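Local coordinates for Tle cognate immunity protein 4 C-terminal domain-containing protein (Pseudomonas aeruginosa PAO1, PDB 4R1D) that probably protects its producer from self-intoxication by binding and inhibiting Tle4, the lipase effector of the H2 type VI secretion system, at residues K234-Y239 against V263-N268. Numbering follows the deposited sequence.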
loop_
_atom_site.group_PDB
_atom_site.type_symbol
_atom_site.label_atom_id
_atom_site.label_comp_id
_atom_site.label_asym_id
_atom_site.label_seq_id
_atom_site.Cartn_x
_atom_site.Cartn_y
_atom_site.Cartn_z
ATOM N N LYS B 234 -24.131 -9.261 13.184
ATOM C CA LYS B 234 -23.577 -10.583 13.462
ATOM C C LYS B 234 -23.471 -10.847 14.957
ATOM O O LYS B 234 -22.705 -11.702 15.395
ATOM C CB LYS B 234 -22.189 -10.730 12.824
ATOM C CG LYS B 234 -22.153 -10.448 11.335
ATOM C CD LYS B 234 -20.759 -10.669 10.749
ATOM C CE LYS B 234 -20.725 -10.249 9.284
ATOM N NZ LYS B 234 -19.367 -10.322 8.667
ATOM N N GLY B 235 -24.239 -10.113 15.747
ATOM C CA GLY B 235 -24.220 -10.317 17.181
ATOM C C GLY B 235 -22.979 -9.780 17.867
ATOM O O GLY B 235 -22.639 -10.220 18.963
ATOM N N GLN B 236 -22.286 -8.841 17.229
ATOM C CA GLN B 236 -21.248 -8.093 17.933
ATOM C C GLN B 236 -21.393 -6.599 17.673
ATOM O O GLN B 236 -22.020 -6.177 16.688
ATOM C CB GLN B 236 -19.841 -8.586 17.584
ATOM C CG GLN B 236 -19.424 -8.349 16.150
ATOM C CD GLN B 236 -18.045 -8.918 15.841
ATOM O OE1 GLN B 236 -17.023 -8.272 16.083
ATOM N NE2 GLN B 236 -18.014 -10.133 15.301
ATOM N N ARG B 237 -20.826 -5.805 18.569
ATOM C CA ARG B 237 -20.951 -4.354 18.492
ATOM C C ARG B 237 -19.617 -3.709 18.157
ATOM O O ARG B 237 -18.591 -4.024 18.768
ATOM C CB ARG B 237 -21.471 -3.787 19.812
ATOM C CG ARG B 237 -21.818 -2.301 19.757
ATOM C CD ARG B 237 -23.159 -2.052 20.432
ATOM N NE ARG B 237 -23.594 -0.659 20.405
ATOM C CZ ARG B 237 -24.463 -0.159 19.532
ATOM N NH1 ARG B 237 -24.979 -0.931 18.576
ATOM N NH2 ARG B 237 -24.810 1.116 19.609
ATOM N N GLY B 238 -19.641 -2.808 17.183
ATOM C CA GLY B 238 -18.466 -2.045 16.804
ATOM C C GLY B 238 -18.597 -0.581 17.194
ATOM O O GLY B 238 -19.691 -0.085 17.468
ATOM N N TYR B 239 -17.470 0.118 17.212
ATOM C CA TYR B 239 -17.439 1.512 17.604
ATOM C C TYR B 239 -16.425 2.246 16.750
ATOM O O TYR B 239 -15.409 1.674 16.368
ATOM C CB TYR B 239 -16.985 1.634 19.056
ATOM C CG TYR B 239 -17.959 1.085 20.069
ATOM C CD1 TYR B 239 -19.023 1.849 20.512
ATOM C CD2 TYR B 239 -17.808 -0.194 20.582
ATOM C CE1 TYR B 239 -19.924 1.355 21.441
ATOM C CE2 TYR B 239 -18.703 -0.704 21.518
ATOM C CZ TYR B 239 -19.756 0.079 21.944
ATOM O OH TYR B 239 -20.650 -0.404 22.876
ATOM N N VAL B 263 -13.520 -0.171 17.684
ATOM C CA VAL B 263 -13.671 -1.622 17.787
ATOM C C VAL B 263 -14.107 -2.129 16.426
ATOM O O VAL B 263 -15.256 -1.945 16.031
ATOM C CB VAL B 263 -14.713 -2.043 18.843
ATOM C CG1 VAL B 263 -14.847 -3.573 18.865
ATOM C CG2 VAL B 263 -14.308 -1.550 20.211
ATOM N N LEU B 264 -13.170 -2.737 15.702
ATOM C CA LEU B 264 -13.442 -3.295 14.384
ATOM C C LEU B 264 -13.985 -4.716 14.518
ATOM O O LEU B 264 -14.023 -5.280 15.611
ATOM C CB LEU B 264 -12.167 -3.303 13.535
ATOM C CG LEU B 264 -11.457 -1.949 13.468
ATOM C CD1 LEU B 264 -10.141 -2.053 12.694
ATOM C CD2 LEU B 264 -12.374 -0.893 12.872
ATOM N N GLU B 265 -14.430 -5.274 13.404
ATOM C CA GLU B 265 -14.958 -6.631 13.407
ATOM C C GLU B 265 -13.927 -7.616 13.946
ATOM O O GLU B 265 -12.761 -7.569 13.571
ATOM C CB GLU B 265 -15.383 -7.030 11.993
ATOM C CG GLU B 265 -16.001 -8.417 11.903
ATOM C CD GLU B 265 -16.659 -8.694 10.558
ATOM O OE1 GLU B 265 -16.532 -7.869 9.630
ATOM O OE2 GLU B 265 -17.307 -9.752 10.428
ATOM N N ARG B 266 -14.363 -8.489 14.848
ATOM C CA ARG B 266 -13.539 -9.591 15.328
ATOM C C ARG B 266 -14.316 -10.876 15.137
ATOM O O ARG B 266 -15.492 -10.856 14.772
ATOM C CB ARG B 266 -13.201 -9.428 16.800
ATOM C CG ARG B 266 -11.984 -8.585 17.054
ATOM C CD ARG B 266 -11.960 -8.163 18.491
ATOM N NE ARG B 266 -13.285 -7.729 18.915
ATOM C CZ ARG B 266 -13.916 -8.210 19.978
ATOM N NH1 ARG B 266 -13.337 -9.134 20.730
ATOM N NH2 ARG B 266 -15.125 -7.762 20.289
ATOM N N SER B 267 -13.679 -12.011 15.379
ATOM C CA SER B 267 -14.365 -13.240 15.047
ATOM C C SER B 267 -14.925 -14.006 16.222
ATOM O O SER B 267 -14.511 -13.841 17.371
ATOM C CB SER B 267 -13.495 -14.156 14.208
ATOM O OG SER B 267 -14.251 -15.282 13.782
ATOM N N ASN B 268 -15.896 -14.842 15.894
ATOM C CA ASN B 268 -16.426 -15.805 16.821
ATOM C C ASN B 268 -15.299 -16.736 17.217
ATOM O O ASN B 268 -14.441 -17.075 16.398
ATOM C CB ASN B 268 -17.555 -16.579 16.151
ATOM C CG ASN B 268 -18.523 -15.667 15.418
ATOM O OD1 ASN B 268 -18.840 -14.574 15.891
ATOM N ND2 ASN B 268 -18.984 -16.104 14.251
HETATM O O HOH W 1 -18.014 -8.272 7.397
HETATM O O HOH W 2 -20.167 -12.158 15.355
#
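Gln236 and Arg266 illustrate how a side-chain amide can take over the pairing of two strands once their backbones have parted. The last regular rung joins Tyr239 and Val263, an antiparallel hydrogen-bonded pair with Tyr239 N to Val263 O at 3.2 Å and Val263 N to Tyr239 O at 3.0 Å; beside it Val263 CG2 lies at the edge of the Tyr239 ring, 3.8 Å from CD2. Beyond this rung residues 264-268 swing away, and Gln236 spans the gap. Its CB leads toward 263-268, and CG falls between the backbone N and the carbonyl carbon (chi1 66°), from where the extended chain carries CD to 3.4 Å from Arg266 O. At the tip the amide copies a backbone partner: OE1 accepts Arg266 N at 2.9 Å, almost straight at 174°, while NE2 donates to Arg266 O at 2.7 Å, with that oxygen lying in the amide plane. Both ends being engaged, the rotation of the amide is fixed, and a water joins NE2 to Lys234 O and Asn268 OD1. Farther out, Lys234 crosses Glu265 at about a right angle, and its NZ meets the syn side of OE2 at 2.8 Å in a salt bridge; a second water links NZ to Glu265 OE1. The contact lies where strands 236-245 and 256-263 give way to loops. Strand 225-233 flanks 236-245 on its other side, the loop carrying Pro274 packs on Gln236, and Phe85 of the partner chain rests against Gln236 and Glu265, placing the amide bridge at the interface of the complex.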